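Local structure of neuraminidase (Influenza A virus, 4GDI) at residues 336-341 / 358-363; 46-51 / 322-327. The protein is a sialidase-like protein predicted to remove terminal sialic acid from glycoconjugates, although its putative active site has diverged. All blocks are in the same frame, centred on the assembly; numbering follows the deposited sequence.

Overall arrangement
The two contacts illustrate how a beta-propeller is held together: contact 1 lies within one blade, contact 2 between that blade and the next. Their centres are about 10 Å apart, and strand 317-324 joins them. It faces strand 44-48 in contact 2 and pairs with strand 338-346 of contact 1, with probable hydrogen bonds from Trp340 N to Gly322 O (2.7 Å) and Cys338 N to Phe324 O (3.0 Å). Both contacts lie away from the annotated sites; the nearest atoms of the Arg336 side chain and a bound calcium ion are about 12 Å apart. The nitrate and the glycerol, both probably from the crystallisation liquor, also bind backbone of the second subunit.

Contact 1: residues 336-341 / 358-363; sequences RICFWL and TFCGIN. With NO3 (nitrate ion), chain V.
Residues 338-341 and 358-362, locked together by a disulfide, belong to the buried antiparallel hairpin of strands 338-346 and 352-362, the two inner strands of a four-stranded propeller blade. Cys338 and Cys360 make a non-hydrogen-bonded pair whose CA atoms lie only 4.0 Å apart. Their SG atoms join across the strands at 2.1 Å, with a right-handed torsion of 97° about the S-S bond. The next pair, Phe339 and Phe359, is hydrogen-bonded in both directions: Phe339 N gives to Phe359 O (2.8 Å) and Phe359 N to Phe339 O (2.9 Å). Beyond the disulfide, Gly361 N donates to Ile337 O.

The two phenylalanines share the face opposite the disulfide. With CG lodged between its own backbone N and carbonyl carbon (chi1 65°), Phe339 leans toward the neighbouring strand, and its ring receives Phe359 CB over one face, offset toward the rim; CZ comes within 3.4 Å of that CB. The rings themselves are nearly parallel (9°) but slid apart, centroids 5.2 Å from each other, so the CH-pi contact rather than ring overlap joins them. Trp21 meets the Phe339 ring edge-to-face.

Just before strand 338-346, a bend at chi3 brings the Arg336 guanidinium beside Cys360 CB. NH1 and NH2 both reach nitrate O1, each at 3.0 Å, from the edge of the group, while NE forms a salt bridge with Asp329. A water lying in the guanidinium plane links NH1 (2.8 Å) to Gly361 O, and a second water connects Ile337 N to the same carbonyl. Strand 20-25 runs along the other side of strand 352-362 as one edge strand of the blade, so that an N-terminal strand completes a sheet made otherwise of C-terminal strands, the usual propeller closure.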
# COMPACT_ATOMS: atom_id res chain seq x y z
N ARG A 336 20.33 7.19 20.57
CA ARG A 336 21.05 7.46 19.33
C ARG A 336 20.74 8.86 18.80
O ARG A 336 19.69 9.44 19.08
CB ARG A 336 20.72 6.40 18.27
CG ARG A 336 21.32 5.02 18.54
CD ARG A 336 21.33 4.17 17.28
NE ARG A 336 19.98 3.92 16.75
CZ ARG A 336 19.67 3.83 15.47
NH1 ARG A 336 20.63 3.95 14.54
NH2 ARG A 336 18.42 3.60 15.10
N ILE A 337 21.66 9.38 17.99
CA ILE A 337 21.48 10.68 17.35
C ILE A 337 21.79 10.53 15.87
O ILE A 337 22.74 9.82 15.48
CB ILE A 337 22.36 11.78 18.00
CG1 ILE A 337 22.08 13.15 17.38
CG2 ILE A 337 23.84 11.45 17.89
CD1 ILE A 337 20.66 13.63 17.58
N CYS A 338 20.97 11.16 15.03
CA CYS A 338 21.16 11.06 13.59
C CYS A 338 21.03 12.44 12.99
O CYS A 338 20.59 13.38 13.66
CB CYS A 338 20.10 10.14 12.96
SG CYS A 338 19.98 8.45 13.62
N PHE A 339 21.43 12.60 11.74
CA PHE A 339 21.13 13.84 11.06
C PHE A 339 20.65 13.55 9.65
O PHE A 339 20.92 12.48 9.09
CB PHE A 339 22.33 14.80 11.08
CG PHE A 339 23.54 14.31 10.31
CD1 PHE A 339 23.69 14.58 8.97
CD2 PHE A 339 24.55 13.61 10.96
CE1 PHE A 339 24.81 14.14 8.27
CE2 PHE A 339 25.67 13.17 10.28
CZ PHE A 339 25.80 13.44 8.93
N TRP A 340 19.90 14.50 9.09
CA TRP A 340 19.51 14.42 7.70
C TRP A 340 20.31 15.48 6.94
O TRP A 340 20.75 16.48 7.53
CB TRP A 340 17.99 14.61 7.53
CG TRP A 340 17.41 15.83 8.25
CD1 TRP A 340 16.76 15.84 9.45
CD2 TRP A 340 17.43 17.20 7.80
NE1 TRP A 340 16.38 17.12 9.78
CE2 TRP A 340 16.78 17.97 8.78
CE3 TRP A 340 17.93 17.83 6.66
CZ2 TRP A 340 16.63 19.35 8.65
CZ3 TRP A 340 17.78 19.19 6.54
CH2 TRP A 340 17.14 19.94 7.53
N LEU A 341 20.50 15.26 5.64
CA LEU A 341 21.31 16.14 4.82
C LEU A 341 20.82 16.15 3.37
O LEU A 341 20.64 15.09 2.77
CB LEU A 341 22.77 15.67 4.88
CG LEU A 341 23.74 16.22 3.84
CD1 LEU A 341 24.02 17.67 4.12
CD2 LEU A 341 25.02 15.41 3.87
N THR A 358 20.38 10.32 5.14
CA THR A 358 20.41 10.32 6.60
C THR A 358 21.62 9.54 7.09
O THR A 358 22.03 8.57 6.45
CB THR A 358 19.14 9.68 7.21
OG1 THR A 358 19.01 8.34 6.76
CG2 THR A 358 17.90 10.44 6.86
N PHE A 359 22.19 9.99 8.21
CA PHE A 359 23.39 9.41 8.81
C PHE A 359 23.14 9.30 10.31
O PHE A 359 22.58 10.21 10.90
CB PHE A 359 24.60 10.32 8.61
CG PHE A 359 25.16 10.31 7.22
CD1 PHE A 359 24.58 11.07 6.22
CD2 PHE A 359 26.28 9.56 6.92
CE1 PHE A 359 25.11 11.07 4.94
CE2 PHE A 359 26.82 9.56 5.64
CZ PHE A 359 26.23 10.32 4.66
N CYS A 360 23.56 8.21 10.92
CA CYS A 360 23.42 8.05 12.36
C CYS A 360 24.77 7.84 13.03
O CYS A 360 25.70 7.29 12.42
CB CYS A 360 22.48 6.89 12.68
SG CYS A 360 20.78 7.20 12.20
N GLY A 361 24.88 8.30 14.27
CA GLY A 361 26.11 8.13 15.02
C GLY A 361 26.30 6.68 15.41
O GLY A 361 25.33 5.98 15.64
N ILE A 362 27.55 6.22 15.45
CA ILE A 362 27.85 4.87 15.92
C ILE A 362 28.93 4.99 16.96
O ILE A 362 29.69 5.94 16.95
CB ILE A 362 28.33 3.92 14.79
CG1 ILE A 362 29.54 4.52 14.07
CG2 ILE A 362 27.20 3.64 13.79
CD1 ILE A 362 30.27 3.56 13.15
N ASN A 363 29.01 4.02 17.86
CA ASN A 363 29.95 4.08 18.97
C ASN A 363 31.30 3.43 18.65
O ASN A 363 32.03 3.07 19.56
CB ASN A 363 29.34 3.41 20.20
CG ASN A 363 28.89 1.98 19.93
OD1 ASN A 363 29.48 1.28 19.10
ND2 ASN A 363 27.85 1.55 20.63
N NO3 V . 18.73 3.17 11.54
O1 NO3 V . 18.81 4.38 12.22
O2 NO3 V . 18.54 3.13 10.15
O3 NO3 V . 18.83 1.97 12.23
O HOH W 1 23.44 4.21 14.67
O HOH W 2 24.01 7.47 17.71

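Contact 2: residues 46-51 / 322-327; sequences VSCDLT and GFFQPK. With GOL (glycerol), chain S.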
# COMPACT_ATOMS: atom_id res chain seq x y z
N VAL A 46 13.40 14.95 8.71
CA VAL A 46 13.01 13.61 9.10
C VAL A 46 12.45 13.61 10.51
O VAL A 46 12.94 14.33 11.38
CB VAL A 46 14.21 12.63 9.02
CG1 VAL A 46 13.79 11.26 9.57
CG2 VAL A 46 14.73 12.50 7.58
N SER A 47 11.46 12.76 10.76
CA SER A 47 10.95 12.56 12.13
C SER A 47 10.30 11.18 12.21
O SER A 47 9.72 10.71 11.23
CB SER A 47 9.96 13.67 12.51
OG SER A 47 9.76 13.75 13.91
N CYS A 48 10.39 10.55 13.37
CA CYS A 48 10.01 9.15 13.52
C CYS A 48 8.91 8.93 14.55
O CYS A 48 8.79 9.70 15.53
CB CYS A 48 11.24 8.33 13.95
SG CYS A 48 12.80 8.77 13.12
N ASP A 49 8.09 7.90 14.35
CA ASP A 49 7.22 7.42 15.41
C ASP A 49 8.02 6.37 16.17
O ASP A 49 9.25 6.37 16.08
CB ASP A 49 5.84 6.92 14.89
CG ASP A 49 5.94 5.79 13.85
OD1 ASP A 49 6.91 4.98 13.84
OD2 ASP A 49 5.01 5.72 13.03
N LEU A 50 7.35 5.49 16.92
CA LEU A 50 8.08 4.48 17.69
C LEU A 50 8.51 3.28 16.85
O LEU A 50 9.20 2.39 17.33
CB LEU A 50 7.23 3.97 18.86
CG LEU A 50 6.80 5.01 19.90
CD1 LEU A 50 6.05 4.33 21.05
CD2 LEU A 50 8.01 5.76 20.41
N THR A 51 8.12 3.28 15.58
CA THR A 51 8.42 2.14 14.72
C THR A 51 9.34 2.48 13.56
O THR A 51 10.30 1.76 13.29
CB THR A 51 7.11 1.59 14.14
OG1 THR A 51 6.38 0.97 15.20
CG2 THR A 51 7.39 0.57 13.05
N GLY A 322 20.17 18.73 9.49
CA GLY A 322 19.66 18.90 10.84
C GLY A 322 19.43 17.58 11.52
O GLY A 322 19.56 16.52 10.90
N PHE A 323 19.08 17.64 12.80
CA PHE A 323 18.98 16.45 13.62
C PHE A 323 17.66 15.71 13.46
O PHE A 323 16.62 16.31 13.19
CB PHE A 323 19.05 16.82 15.11
CG PHE A 323 20.36 17.41 15.52
CD1 PHE A 323 21.51 16.64 15.52
CD2 PHE A 323 20.42 18.71 16.00
CE1 PHE A 323 22.70 17.17 15.93
CE2 PHE A 323 21.61 19.25 16.41
CZ PHE A 323 22.75 18.47 16.39
N PHE A 324 17.71 14.40 13.66
CA PHE A 324 16.53 13.66 14.09
C PHE A 324 16.95 12.54 15.05
O PHE A 324 18.12 12.14 15.07
CB PHE A 324 15.72 13.09 12.92
CG PHE A 324 16.37 11.91 12.22
CD1 PHE A 324 17.27 12.10 11.19
CD2 PHE A 324 16.01 10.61 12.56
CE1 PHE A 324 17.83 11.00 10.52
CE2 PHE A 324 16.57 9.51 11.92
CZ PHE A 324 17.47 9.70 10.88
N GLN A 325 16.01 12.08 15.86
CA GLN A 325 16.33 11.04 16.83
C GLN A 325 15.42 9.82 16.64
O GLN A 325 14.20 9.95 16.65
CB GLN A 325 16.18 11.56 18.27
CG GLN A 325 17.21 12.58 18.68
CD GLN A 325 16.97 13.10 20.09
OE1 GLN A 325 15.99 13.82 20.34
NE2 GLN A 325 17.83 12.72 21.01
N PRO A 326 16.04 8.65 16.47
CA PRO A 326 15.27 7.40 16.49
C PRO A 326 14.56 7.30 17.84
O PRO A 326 15.14 7.69 18.84
CB PRO A 326 16.33 6.31 16.38
CG PRO A 326 17.56 6.99 15.86
CD PRO A 326 17.49 8.41 16.34
N LYS A 327 13.34 6.80 17.87
CA LYS A 327 12.59 6.81 19.11
C LYS A 327 12.19 5.43 19.60
O LYS A 327 11.70 5.29 20.71
CB LYS A 327 11.35 7.70 18.97
CG LYS A 327 11.72 9.18 18.86
CD LYS A 327 10.51 10.09 18.96
CE LYS A 327 10.97 11.55 18.89
NZ LYS A 327 9.83 12.47 18.74
C1 GOL S . 11.79 4.59 15.07
O1 GOL S . 11.81 5.69 15.95
C2 GOL S . 13.08 3.79 15.18
O2 GOL S . 13.77 4.04 16.39
C3 GOL S . 13.97 4.08 13.98
O3 GOL S . 15.10 3.24 14.00
O HOH W 3 14.27 16.61 11.88
O HOH W 4 8.93 12.33 15.96
O HOH W 5 12.19 11.27 15.51
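Val46 and Phe324 meet at a seam between adjacent blades of the beta-propeller, where strand 44-48 and strand 317-324 come from different sheets; the course from residue 46 to 50 and that from 324 to 327 point within 7° of each other. CG1 of Val46, opposite the backbone N about chi1 (174°), lies over the centre of the Phe324 ring, 3.7 Å from its centroid, in a CH-pi contact. Cys48 SG, tied to Cys53 in a disulfide, approaches the same ring obliquely, 3.7 Å from CD2.

No direct hydrogen bond crosses the seam; water does the work. One molecule donates to both Val46 O and Phe323 O, and another accepts from Cys48 N (2.9 Å) and gives to Gln325 O (2.7 Å), linking these backbone groups across the seam. The extended Lys327 chain lies with CD 3.9 Å from Cys48 O. NZ donates to a third water, which in turn donates to Ser47 OG and Cys48 O; NZ is also hydrogen-bonded to Phe106 O. Leu50 CD2 rests on Lys327 O. Between the two loops a glycerol hydroxyl, O1, accepts from Lys327 N and donates to Asp49 O, both at 2.7 Å.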